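Cytochrome P450 (Zobellia galactanivorans, PDB 6G5Q) belongs to the cytochrome P450 family of haem-thiolate proteins and here holds 6-O-methyl-beta-D-galactopyranose in the pocket over its haem. Local coordinates at residues A[22-27]-A[57-62]; A[69-74]-A[211-216]; A[271-276]-A[288-293]. All blocks are in the same frame, centred on the assembly; numbering follows the deposited sequence.

Contact 1: A[22-27]-A[57-62]; sequences MNDQDD and IVIPSE. With EMZ (6-O-methyl-beta-D-galactopyranose), chain C.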
loop_
_atom_site.group_PDB
_atom_site.type_symbol
_atom_site.label_atom_id
_atom_site.label_comp_id
_atom_site.label_asym_id
_atom_site.label_seq_id
_atom_site.Cartn_x
_atom_site.Cartn_y
_atom_site.Cartn_z
ATOM N N MET A 22 14.319 -15.739 -5.015
ATOM C CA MET A 22 13.794 -15.387 -6.331
ATOM C C MET A 22 14.815 -14.631 -7.187
ATOM O O MET A 22 15.705 -13.972 -6.642
ATOM C CB MET A 22 12.445 -14.653 -6.232
ATOM C CG MET A 22 12.487 -13.236 -5.691
ATOM S SD MET A 22 10.827 -12.495 -5.845
ATOM C CE MET A 22 10.794 -11.825 -7.517
ATOM N N ASN A 23 14.725 -14.770 -8.510
ATOM C CA ASN A 23 15.572 -13.981 -9.419
ATOM C C ASN A 23 14.812 -12.797 -9.948
ATOM O O ASN A 23 13.617 -12.892 -10.286
ATOM C CB ASN A 23 16.082 -14.781 -10.618
ATOM C CG ASN A 23 16.994 -15.905 -10.224
ATOM O OD1 ASN A 23 18.007 -15.723 -9.521
ATOM N ND2 ASN A 23 16.638 -17.092 -10.667
ATOM N N ASP A 24 15.495 -11.665 -10.009
ATOM C CA ASP A 24 14.892 -10.467 -10.540
ATOM C C ASP A 24 16.031 -9.743 -11.200
ATOM O O ASP A 24 16.980 -9.326 -10.522
ATOM C CB ASP A 24 14.217 -9.639 -9.424
ATOM C CG ASP A 24 13.919 -8.194 -9.842
ATOM O OD1 ASP A 24 13.368 -7.987 -10.946
ATOM O OD2 ASP A 24 14.249 -7.266 -9.066
ATOM N N GLN A 25 15.958 -9.665 -12.532
ATOM C CA GLN A 25 16.939 -8.951 -13.364
ATOM C C GLN A 25 18.394 -9.199 -12.953
ATOM O O GLN A 25 19.151 -8.240 -12.777
ATOM C CB GLN A 25 16.631 -7.442 -13.400
ATOM C CG GLN A 25 15.228 -7.119 -13.879
ATOM C CD GLN A 25 15.039 -5.654 -14.233
ATOM O OE1 GLN A 25 15.996 -4.868 -14.293
ATOM N NE2 GLN A 25 13.793 -5.281 -14.485
ATOM N N ASP A 26 18.767 -10.479 -12.793
ATOM C CA ASP A 26 20.132 -10.873 -12.433
ATOM C C ASP A 26 20.645 -10.123 -11.171
ATOM O O ASP A 26 21.822 -9.788 -11.043
ATOM C CB ASP A 26 21.082 -10.728 -13.640
ATOM N N ASP A 27 19.728 -9.868 -10.248
ATOM C CA ASP A 27 20.064 -9.309 -8.943
ATOM C C ASP A 27 19.304 -10.138 -7.887
ATOM O O ASP A 27 18.299 -9.669 -7.321
ATOM C CB ASP A 27 19.674 -7.824 -8.895
ATOM C CG ASP A 27 20.217 -7.100 -7.670
ATOM O OD1 ASP A 27 20.813 -7.749 -6.763
ATOM O OD2 ASP A 27 20.036 -5.857 -7.615
ATOM N N ILE A 57 16.059 -1.215 -4.252
ATOM C CA ILE A 57 15.354 -1.966 -3.191
ATOM C C ILE A 57 13.973 -2.455 -3.630
ATOM O O ILE A 57 13.422 -3.356 -3.020
ATOM C CB ILE A 57 15.238 -1.226 -1.833
ATOM C CG1 ILE A 57 14.289 -0.017 -1.947
ATOM C CG2 ILE A 57 16.623 -0.935 -1.233
ATOM C CD1 ILE A 57 14.308 0.890 -0.760
ATOM N N VAL A 58 13.419 -1.880 -4.700
ATOM C CA VAL A 58 12.121 -2.354 -5.217
ATOM C C VAL A 58 12.226 -3.751 -5.880
ATOM O O VAL A 58 13.270 -4.106 -6.441
ATOM C CB VAL A 58 11.470 -1.313 -6.158
ATOM C CG1 VAL A 58 10.066 -1.750 -6.583
ATOM C CG2 VAL A 58 11.417 0.058 -5.471
ATOM N N ILE A 59 11.158 -4.540 -5.774
ATOM C CA ILE A 59 11.082 -5.836 -6.428
ATOM C C ILE A 59 9.755 -5.999 -7.156
ATOM O O ILE A 59 8.724 -6.225 -6.509
ATOM C CB ILE A 59 11.260 -6.999 -5.440
ATOM C CG1 ILE A 59 12.637 -6.925 -4.781
ATOM C CG2 ILE A 59 11.036 -8.343 -6.151
ATOM C CD1 ILE A 59 12.641 -7.543 -3.405
ATOM N N PRO A 60 9.771 -5.944 -8.496
ATOM C CA PRO A 60 10.999 -5.976 -9.307
ATOM C C PRO A 60 11.817 -4.683 -9.303
ATOM O O PRO A 60 11.241 -3.601 -9.124
ATOM C CB PRO A 60 10.466 -6.260 -10.720
ATOM C CG PRO A 60 9.082 -5.671 -10.734
ATOM C CD PRO A 60 8.553 -5.851 -9.333
ATOM N N SER A 61 13.138 -4.817 -9.504
ATOM C CA SER A 61 14.100 -3.697 -9.490
ATOM C C SER A 61 13.721 -2.629 -10.489
ATOM O O SER A 61 13.217 -2.944 -11.555
ATOM C CB SER A 61 15.490 -4.197 -9.827
ATOM O OG SER A 61 16.413 -3.121 -9.871
ATOM N N GLU A 62 13.945 -1.368 -10.136
ATOM C CA GLU A 62 13.555 -0.251 -10.992
ATOM C C GLU A 62 14.767 0.568 -11.392
ATOM O O GLU A 62 14.599 1.681 -11.920
ATOM C CB GLU A 62 12.524 0.665 -10.293
ATOM C CG GLU A 62 11.159 0.036 -10.010
ATOM C CD GLU A 62 10.187 0.935 -9.236
ATOM O OE1 GLU A 62 10.570 1.994 -8.672
ATOM O OE2 GLU A 62 9.001 0.553 -9.184
HETATM C C4 EMZ C . 8.128 2.991 -4.616
HETATM C C5 EMZ C . 7.434 1.996 -3.648
HETATM C C6 EMZ C . 7.109 2.628 -2.306
HETATM C C3 EMZ C . 8.237 2.350 -5.992
HETATM C CAM EMZ C . 6.808 1.955 -0.139
HETATM O O6 EMZ C . 6.480 1.638 -1.489
HETATM O O5 EMZ C . 6.145 1.553 -4.151
HETATM C C1 EMZ C . 6.469 0.822 -5.307
HETATM O O1 EMZ C . 5.366 0.041 -5.711
HETATM C C2 EMZ C . 6.821 1.917 -6.327
HETATM O O2 EMZ C . 6.706 1.519 -7.671
HETATM O O3 EMZ C . 8.695 3.262 -7.003
HETATM O O4 EMZ C . 7.338 4.191 -4.705
HETATM O O HOH W 1 19.100 -4.101 -9.441
#
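Asp24 and Pro60 bring the two loops closest, their CA atoms 6.1 Å apart, where one loop has just left strand 19-22 and the other turns through the cis peptide before Pro60. The carboxylate of Asp24 carries the contact. Its CG is swung to the side opposite the backbone N (chi1 163°), which sends OD2 to the main chain of the other loop; there its syn lone pair takes the N-H of Ser61 at 2.7 Å, with 150° at the hydrogen. OD1 rests on the proline ring, 3.4 Å from Pro60 CB. Nearby Met22, bent at its last torsion, sets its methyl CE 3.7 Å from the branch methyl CG2 of Ile59. A water adds a second link, donating to Asp27 OD2 at 2.7 Å and hydrogen-bonded to Ser61 OG at 2.9 Å. Glu62 turns away and accepts hydrogen bonds from the sugar, from O3 on OE1 (2.8 Å) and from O2 on OE2 (2.9 Å). Asp24 OD2 also forms a salt bridge with Arg290, so two donors grip one buried oxygen. Asp24 therefore probably stays ionised, and by holding Ser61 N it probably helps position Glu62 from the second shell of the sugar site.

Contact 2: A[69-74]-A[211-216]; sequences RQIPFE and KGVMVL. With EMZ (6-O-methyl-beta-D-galactopyranose), chain C; HEM (protoporphyrin IX containing Fe), chain D.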
loop_
_atom_site.group_PDB
_atom_site.type_symbol
_atom_site.label_atom_id
_atom_site.label_comp_id
_atom_site.label_asym_id
_atom_site.label_seq_id
_atom_site.Cartn_x
_atom_site.Cartn_y
_atom_site.Cartn_z
ATOM N N ARG A 69 15.881 9.668 -6.630
ATOM C CA ARG A 69 15.815 9.047 -5.315
ATOM C C ARG A 69 14.477 9.385 -4.653
ATOM O O ARG A 69 14.092 10.542 -4.589
ATOM C CB ARG A 69 16.992 9.506 -4.445
ATOM C CG ARG A 69 16.974 8.979 -3.024
ATOM C CD ARG A 69 18.245 9.303 -2.261
ATOM N NE ARG A 69 19.441 8.777 -2.949
ATOM C CZ ARG A 69 19.846 7.496 -2.963
ATOM N NH1 ARG A 69 19.165 6.540 -2.334
ATOM N NH2 ARG A 69 20.942 7.157 -3.640
ATOM N N GLN A 70 13.771 8.370 -4.165
ATOM C CA GLN A 70 12.502 8.601 -3.476
ATOM C C GLN A 70 12.755 8.937 -2.020
ATOM O O GLN A 70 13.704 8.411 -1.403
ATOM C CB GLN A 70 11.559 7.428 -3.681
ATOM C CG GLN A 70 11.037 7.385 -5.118
ATOM C CD GLN A 70 10.011 6.298 -5.364
ATOM O OE1 GLN A 70 9.453 5.743 -4.423
ATOM N NE2 GLN A 70 9.741 5.998 -6.645
ATOM N N ILE A 71 11.962 9.867 -1.478
ATOM C CA ILE A 71 12.233 10.414 -0.149
ATOM C C ILE A 71 10.939 10.414 0.669
ATOM O O ILE A 71 9.938 10.917 0.157
ATOM C CB ILE A 71 12.759 11.852 -0.275
ATOM C CG1 ILE A 71 14.178 11.878 -0.869
ATOM C CG2 ILE A 71 12.703 12.597 1.063
ATOM C CD1 ILE A 71 14.648 13.286 -1.250
ATOM N N PRO A 72 10.924 9.900 1.917
ATOM C CA PRO A 72 12.065 9.318 2.643
ATOM C C PRO A 72 12.384 7.821 2.361
ATOM O O PRO A 72 13.306 7.244 2.971
ATOM C CB PRO A 72 11.625 9.430 4.127
ATOM C CG PRO A 72 10.315 10.115 4.143
ATOM C CD PRO A 72 9.729 9.916 2.774
ATOM N N PHE A 73 11.643 7.208 1.453
ATOM C CA PHE A 73 11.764 5.778 1.136
ATOM C C PHE A 73 13.192 5.242 0.890
ATOM O O PHE A 73 13.540 4.142 1.354
ATOM C CB PHE A 73 10.861 5.490 -0.067
ATOM C CG PHE A 73 10.852 4.052 -0.513
ATOM C CD1 PHE A 73 10.547 3.010 0.380
ATOM C CD2 PHE A 73 11.148 3.739 -1.851
ATOM C CE1 PHE A 73 10.521 1.693 -0.068
ATOM C CE2 PHE A 73 11.134 2.425 -2.294
ATOM C CZ PHE A 73 10.815 1.409 -1.392
ATOM N N GLU A 74 14.016 6.008 0.173
ATOM C CA GLU A 74 15.367 5.544 -0.199
ATOM C C GLU A 74 16.448 6.328 0.513
ATOM O O GLU A 74 17.446 6.695 -0.074
ATOM C CB GLU A 74 15.554 5.552 -1.733
ATOM C CG GLU A 74 14.735 4.457 -2.414
ATOM C CD GLU A 74 14.615 4.577 -3.923
ATOM O OE1 GLU A 74 14.575 5.721 -4.454
ATOM O OE2 GLU A 74 14.496 3.498 -4.581
ATOM N N LYS A 211 10.382 16.228 -6.108
ATOM C CA LYS A 211 10.077 15.141 -7.063
ATOM C C LYS A 211 10.181 13.735 -6.417
ATOM O O LYS A 211 9.336 12.847 -6.648
ATOM C CB LYS A 211 10.957 15.257 -8.284
ATOM C CG LYS A 211 10.581 14.377 -9.467
ATOM C CD LYS A 211 11.797 14.282 -10.382
ATOM C CE LYS A 211 11.659 13.244 -11.499
ATOM N NZ LYS A 211 11.367 13.947 -12.782
ATOM N N GLY A 212 11.194 13.566 -5.574
ATOM C CA GLY A 212 11.355 12.342 -4.805
ATOM C C GLY A 212 10.230 12.045 -3.792
ATOM O O GLY A 212 9.907 10.887 -3.561
ATOM N N VAL A 213 9.666 13.090 -3.177
ATOM C CA VAL A 213 8.511 12.944 -2.299
ATOM C C VAL A 213 7.273 12.602 -3.126
ATOM O O VAL A 213 6.546 11.672 -2.809
ATOM C CB VAL A 213 8.265 14.189 -1.419
ATOM C CG1 VAL A 213 7.048 13.959 -0.536
ATOM C CG2 VAL A 213 9.511 14.442 -0.573
ATOM N N MET A 214 7.071 13.322 -4.217
ATOM C CA MET A 214 5.825 13.212 -4.978
ATOM C C MET A 214 5.724 11.917 -5.773
ATOM O O MET A 214 4.624 11.321 -5.820
ATOM C CB MET A 214 5.613 14.444 -5.864
ATOM C CG MET A 214 5.441 15.753 -5.077
ATOM S SD MET A 214 4.165 15.594 -3.798
ATOM C CE MET A 214 2.683 15.204 -4.790
ATOM N N VAL A 215 6.844 11.451 -6.346
ATOM C CA VAL A 215 6.818 10.206 -7.126
ATOM C C VAL A 215 6.487 9.072 -6.169
ATOM O O VAL A 215 5.656 8.220 -6.469
ATOM C CB VAL A 215 8.134 9.949 -7.913
ATOM C CG1 VAL A 215 8.125 8.572 -8.571
ATOM C CG2 VAL A 215 8.328 11.019 -8.977
ATOM N N LEU A 216 7.112 9.104 -4.993
ATOM C CA LEU A 216 6.819 8.140 -3.950
ATOM C C LEU A 216 5.363 8.197 -3.494
ATOM O O LEU A 216 4.762 7.171 -3.238
ATOM C CB LEU A 216 7.781 8.337 -2.786
ATOM C CG LEU A 216 7.487 7.602 -1.498
ATOM C CD1 LEU A 216 7.615 6.093 -1.649
ATOM C CD2 LEU A 216 8.405 8.163 -0.417
HETATM C C4 EMZ C . 8.128 2.991 -4.616
HETATM C C5 EMZ C . 7.434 1.996 -3.648
HETATM C C6 EMZ C . 7.109 2.628 -2.306
HETATM C C3 EMZ C . 8.237 2.350 -5.992
HETATM C CAM EMZ C . 6.808 1.955 -0.139
HETATM O O6 EMZ C . 6.480 1.638 -1.489
HETATM O O5 EMZ C . 6.145 1.553 -4.151
HETATM C C1 EMZ C . 6.469 0.822 -5.307
HETATM O O1 EMZ C . 5.366 0.041 -5.711
HETATM C C2 EMZ C . 6.821 1.917 -6.327
HETATM O O2 EMZ C . 6.706 1.519 -7.671
HETATM O O3 EMZ C . 8.695 3.262 -7.003
HETATM O O4 EMZ C . 7.338 4.191 -4.705
HETATM C CHA HEM D . 5.894 2.747 3.094
HETATM C CHB HEM D . 2.257 -0.475 2.717
HETATM C CHC HEM D . -0.700 2.971 1.183
HETATM C CHD HEM D . 2.979 6.026 1.110
HETATM C C1A HEM D . 5.153 1.579 3.125
HETATM C C2A HEM D . 5.635 0.301 3.537
HETATM C C3A HEM D . 4.605 -0.571 3.426
HETATM C C4A HEM D . 3.484 0.124 2.957
HETATM C CMA HEM D . 4.620 -2.031 3.755
HETATM C CAA HEM D . 7.002 -0.108 4.062
HETATM C CBA HEM D . 8.045 0.090 2.963
HETATM C CGA HEM D . 9.441 -0.280 3.390
HETATM O O1A HEM D . 10.399 0.037 2.631
HETATM O O2A HEM D . 9.666 -0.867 4.487
HETATM C C1B HEM D . 1.146 0.221 2.277
HETATM C C2B HEM D . -0.117 -0.397 2.189
HETATM C C3B HEM D . -0.992 0.554 1.755
HETATM C C4B HEM D . -0.161 1.778 1.596
HETATM C CMB HEM D . -0.397 -1.844 2.472
HETATM C CAB HEM D . -2.438 0.434 1.400
HETATM C CBB HEM D . -3.328 -0.297 2.057
HETATM C C1C HEM D . 0.040 4.113 1.019
HETATM C C2C HEM D . -0.485 5.336 0.527
HETATM C C3C HEM D . 0.596 6.209 0.461
HETATM C C4C HEM D . 1.735 5.488 0.954
HETATM C CMC HEM D . -1.957 5.578 0.146
HETATM C CAC HEM D . 0.612 7.625 0.074
HETATM C CBC HEM D . -0.421 8.244 -0.463
HETATM C C1D HEM D . 4.062 5.382 1.711
HETATM C C2D HEM D . 5.336 6.090 1.983
HETATM C C3D HEM D . 6.147 5.181 2.552
HETATM C C4D HEM D . 5.370 3.922 2.578
HETATM C CMD HEM D . 5.662 7.546 1.697
HETATM C CAD HEM D . 7.595 5.438 2.960
HETATM C CBD HEM D . 7.727 5.842 4.432
HETATM C CGD HEM D . 9.199 6.031 4.794
HETATM O O1D HEM D . 10.080 5.558 4.043
HETATM O O2D HEM D . 9.569 6.642 5.847
HETATM N NA HEM D . 3.833 1.424 2.752
HETATM N NB HEM D . 1.078 1.515 1.947
HETATM N NC HEM D . 1.365 4.220 1.239
HETATM N ND HEM D . 4.125 4.113 2.087
HETATM FE FE HEM D . 2.686 2.864 2.026
#
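Ile71 and Gly212 make the backbone hydrogen bond of this contact: Ile71 N meets Gly212 O at 3.1 Å, nearly straight at the hydrogen (163°) but standing above the carbonyl plane. CA-H...O contacts flank it, Gly212 CA to Arg69 O at 3.3 Å and Val213 CA to Ile71 O at 3.5 Å, as the loop lies flush on a helix whose glycine has no side chain to hold it off. The apolar part is largely the work of Leu216. Its CD2 packs 3.6 Å from Phe73 CB and 3.5 Å from the haem methyl CMD, while CD1 comes up to Gln70 and the sugar. The loop grips the sugar and touches the haem. The extended Gln70 lays its amide along two sugar hydroxyls, OE1 accepting from O4 at 2.6 Å and NE2 donating to O3 at 3.0 Å. With CG opposite its backbone N (chi1 -179°), Phe73 presents one ring face to the sugar, with C6 3.9 Å above the plane over the ring centre, and haem O1A lies at the edge. This is the distal pocket wall of a P450, where the loop ahead of the C helix (79-92) leans on helix 207-220, the N-terminal half of the long distal helix.

Contact 3: A[271-276]-A[288-293]; sequences GRVVTE and DSRISL. With HEM (protoporphyrin IX containing Fe), chain D.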
loop_
_atom_site.group_PDB
_atom_site.type_symbol
_atom_site.label_atom_id
_atom_site.label_comp_id
_atom_site.label_asym_id
_atom_site.label_seq_id
_atom_site.Cartn_x
_atom_site.Cartn_y
_atom_site.Cartn_z
ATOM N N GLY A 271 12.470 -4.870 -0.781
ATOM C CA GLY A 271 13.877 -5.200 -0.661
ATOM C C GLY A 271 14.673 -4.287 0.238
ATOM O O GLY A 271 14.240 -3.172 0.558
ATOM N N ARG A 272 15.827 -4.818 0.666
ATOM C CA ARG A 272 16.919 -4.062 1.271
ATOM C C ARG A 272 18.245 -4.501 0.608
ATOM O O ARG A 272 18.341 -5.607 0.064
ATOM C CB ARG A 272 16.982 -4.319 2.769
ATOM C CG ARG A 272 15.773 -3.892 3.551
ATOM C CD ARG A 272 15.706 -2.373 3.650
ATOM N NE ARG A 272 14.721 -1.919 4.632
ATOM C CZ ARG A 272 13.440 -1.613 4.363
ATOM N NH1 ARG A 272 12.963 -1.730 3.129
ATOM N NH2 ARG A 272 12.638 -1.204 5.350
ATOM N N VAL A 273 19.262 -3.645 0.652
ATOM C CA VAL A 273 20.596 -4.065 0.228
ATOM C C VAL A 273 21.484 -4.386 1.438
ATOM O O VAL A 273 21.616 -3.546 2.374
ATOM C CB VAL A 273 21.258 -3.055 -0.730
ATOM C CG1 VAL A 273 22.743 -3.367 -0.906
ATOM C CG2 VAL A 273 20.539 -3.064 -2.078
ATOM N N VAL A 274 22.070 -5.598 1.402
ATOM C CA VAL A 274 22.919 -6.122 2.471
ATOM C C VAL A 274 24.283 -5.429 2.398
ATOM O O VAL A 274 24.942 -5.472 1.367
ATOM C CB VAL A 274 23.095 -7.658 2.345
ATOM C CG1 VAL A 274 23.650 -8.250 3.638
ATOM C CG2 VAL A 274 21.772 -8.340 2.011
ATOM N N THR A 275 24.699 -4.778 3.478
ATOM C CA THR A 275 25.934 -4.008 3.431
ATOM C C THR A 275 27.190 -4.816 3.768
ATOM O O THR A 275 28.281 -4.474 3.305
ATOM C CB THR A 275 25.906 -2.774 4.359
ATOM O OG1 THR A 275 25.792 -3.205 5.720
ATOM C CG2 THR A 275 24.755 -1.787 3.978
ATOM N N GLU A 276 27.054 -5.851 4.597
ATOM C CA GLU A 276 28.201 -6.673 5.041
ATOM C C GLU A 276 27.777 -8.139 5.057
ATOM O O GLU A 276 26.575 -8.410 5.085
ATOM C CB GLU A 276 28.691 -6.223 6.414
ATOM C CG GLU A 276 27.704 -6.425 7.552
ATOM C CD GLU A 276 28.069 -5.634 8.819
ATOM O OE1 GLU A 276 29.250 -5.235 8.952
ATOM O OE2 GLU A 276 27.188 -5.409 9.701
ATOM N N ASP A 288 26.529 -6.730 -0.525
ATOM C CA ASP A 288 26.046 -6.262 -1.824
ATOM C C ASP A 288 24.935 -7.115 -2.478
ATOM O O ASP A 288 24.577 -6.849 -3.627
ATOM C CB ASP A 288 27.220 -5.998 -2.799
ATOM C CG ASP A 288 26.941 -4.845 -3.754
ATOM O OD1 ASP A 288 26.509 -3.765 -3.286
ATOM O OD2 ASP A 288 27.148 -5.018 -4.978
ATOM N N SER A 289 24.358 -8.107 -1.789
ATOM C CA SER A 289 23.171 -8.748 -2.371
ATOM C C SER A 289 21.890 -8.121 -1.791
ATOM O O SER A 289 21.944 -7.265 -0.907
ATOM C CB SER A 289 23.192 -10.280 -2.235
ATOM O OG SER A 289 23.209 -10.673 -0.874
ATOM N N ARG A 290 20.742 -8.535 -2.310
ATOM C CA ARG A 290 19.446 -8.063 -1.787
ATOM C C ARG A 290 18.742 -9.144 -0.952
ATOM O O ARG A 290 18.743 -10.323 -1.336
ATOM C CB ARG A 290 18.522 -7.644 -2.932
ATOM C CG ARG A 290 19.116 -6.569 -3.843
ATOM C CD ARG A 290 18.013 -5.949 -4.654
ATOM N NE ARG A 290 17.472 -6.918 -5.600
ATOM C CZ ARG A 290 16.398 -6.726 -6.358
ATOM N NH1 ARG A 290 15.688 -5.589 -6.260
ATOM N NH2 ARG A 290 16.020 -7.696 -7.194
ATOM N N ILE A 291 18.168 -8.729 0.180
ATOM C CA ILE A 291 17.131 -9.521 0.856
ATOM C C ILE A 291 15.760 -8.883 0.607
ATOM O O ILE A 291 15.690 -7.745 0.105
ATOM C CB ILE A 291 17.365 -9.573 2.382
ATOM C CG1 ILE A 291 17.500 -8.150 2.910
ATOM C CG2 ILE A 291 18.566 -10.445 2.731
ATOM C CD1 ILE A 291 16.667 -7.908 4.128
ATOM N N SER A 292 14.671 -9.587 0.936
ATOM C CA SER A 292 13.365 -8.928 1.004
ATOM C C SER A 292 12.701 -9.136 2.362
ATOM O O SER A 292 12.895 -10.172 3.011
ATOM C CB SER A 292 12.441 -9.315 -0.139
ATOM O OG SER A 292 11.833 -10.553 0.076
ATOM N N LEU A 293 11.951 -8.125 2.789
ATOM C CA LEU A 293 11.126 -8.204 3.984
ATOM C C LEU A 293 9.762 -8.630 3.467
ATOM O O LEU A 293 9.050 -7.818 2.862
ATOM C CB LEU A 293 11.064 -6.842 4.710
ATOM C CG LEU A 293 12.455 -6.304 5.036
ATOM C CD1 LEU A 293 12.517 -4.824 5.356
ATOM C CD2 LEU A 293 13.100 -7.149 6.115
HETATM C CHA HEM D . 5.894 2.747 3.094
HETATM C CHB HEM D . 2.257 -0.475 2.717
HETATM C CHC HEM D . -0.700 2.971 1.183
HETATM C CHD HEM D . 2.979 6.026 1.110
HETATM C C1A HEM D . 5.153 1.579 3.125
HETATM C C2A HEM D . 5.635 0.301 3.537
HETATM C C3A HEM D . 4.605 -0.571 3.426
HETATM C C4A HEM D . 3.484 0.124 2.957
HETATM C CMA HEM D . 4.620 -2.031 3.755
HETATM C CAA HEM D . 7.002 -0.108 4.062
HETATM C CBA HEM D . 8.045 0.090 2.963
HETATM C CGA HEM D . 9.441 -0.280 3.390
HETATM O O1A HEM D . 10.399 0.037 2.631
HETATM O O2A HEM D . 9.666 -0.867 4.487
HETATM C C1B HEM D . 1.146 0.221 2.277
HETATM C C2B HEM D . -0.117 -0.397 2.189
HETATM C C3B HEM D . -0.992 0.554 1.755
HETATM C C4B HEM D . -0.161 1.778 1.596
HETATM C CMB HEM D . -0.397 -1.844 2.472
HETATM C CAB HEM D . -2.438 0.434 1.400
HETATM C CBB HEM D . -3.328 -0.297 2.057
HETATM C C1C HEM D . 0.040 4.113 1.019
HETATM C C2C HEM D . -0.485 5.336 0.527
HETATM C C3C HEM D . 0.596 6.209 0.461
HETATM C C4C HEM D . 1.735 5.488 0.954
HETATM C CMC HEM D . -1.957 5.578 0.146
HETATM C CAC HEM D . 0.612 7.625 0.074
HETATM C CBC HEM D . -0.421 8.244 -0.463
HETATM C C1D HEM D . 4.062 5.382 1.711
HETATM C C2D HEM D . 5.336 6.090 1.983
HETATM C C3D HEM D . 6.147 5.181 2.552
HETATM C C4D HEM D . 5.370 3.922 2.578
HETATM C CMD HEM D . 5.662 7.546 1.697
HETATM C CAD HEM D . 7.595 5.438 2.960
HETATM C CBD HEM D . 7.727 5.842 4.432
HETATM C CGD HEM D . 9.199 6.031 4.794
HETATM O O1D HEM D . 10.080 5.558 4.043
HETATM O O2D HEM D . 9.569 6.642 5.847
HETATM N NA HEM D . 3.833 1.424 2.752
HETATM N NB HEM D . 1.078 1.515 1.947
HETATM N NC HEM D . 1.365 4.220 1.239
HETATM N ND HEM D . 4.125 4.113 2.087
HETATM FE FE HEM D . 2.686 2.864 2.026
HETATM O O HOH W 2 26.587 -3.306 -0.799
#
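Arg272 bends at its second torsion (chi2 -72°), which brings the guanidinium across the end of Leu293 and up to the haem. Leu293 CD1 lies above the centre of that flat group, 3.5 Å from Arg272 CZ, the two side chains crossing at about a right angle. In its own plane the guanidinium faces a haem propionate: NH2 donates to O2A at 3.1 Å, almost straight at the hydrogen (168°), and NH1 to O1A at 3.2 Å. NH1 also reaches back to its neighbour's carbonyl, Gly271 O, so three bonds and one methyl fix the rotation of the group, and the paired charges probably steady each other in this buried place.

The backbones that carry these side chains run antiparallel, with 145° between their directions. Arg272 and Ile291 form a hydrogen-bonded pair: Arg272 N donates to Ile291 O at 3.0 Å, and Ile291 N donates back to Arg272 O. Farther on, Val274 N binds Ser289 O at 2.9 Å and Asp288 N binds Val274 O at 2.8 Å. On the face of Arg272 and Ile291, methyl CD1 of Ile291 abuts Arg272 CB, and Ile291 CG2 meets Val274 CG2 at 3.9 Å. The other face bears Val273, Arg290 and Ser292; Arg290 leads off to Asp24.

Strands 29-32 and 48-49 flank the pair in the main beta sheet of the P450 fold. An arginine on the strand after the K helix (253-264), clamping a haem propionate, is a familiar feature of the family.

Contacts 1 and 3, centres 11 Å apart, are bolted together by Arg290: its NH2 stands 2.6 Å from Asp24 OD2, and its NE forms a longer salt bridge with Asp27 OD2 at 3.4 Å. Contact 1 meets contact 2 through apolar packing, Ile57 CD1 on Phe73 CZ at 3.6 Å. Contacts 2 and 3 do not touch, with nearest atoms about 5 Å apart, but the same haem propionate has Phe73 of the one and Arg272 of the other beside it. The sugar joins contacts 1 and 2, since its O3 is shared by Glu62 and Gln70. Held so, the sugar places its methyl carbon, EMZ CAM, 4.7 Å from the haem iron, HEM FE.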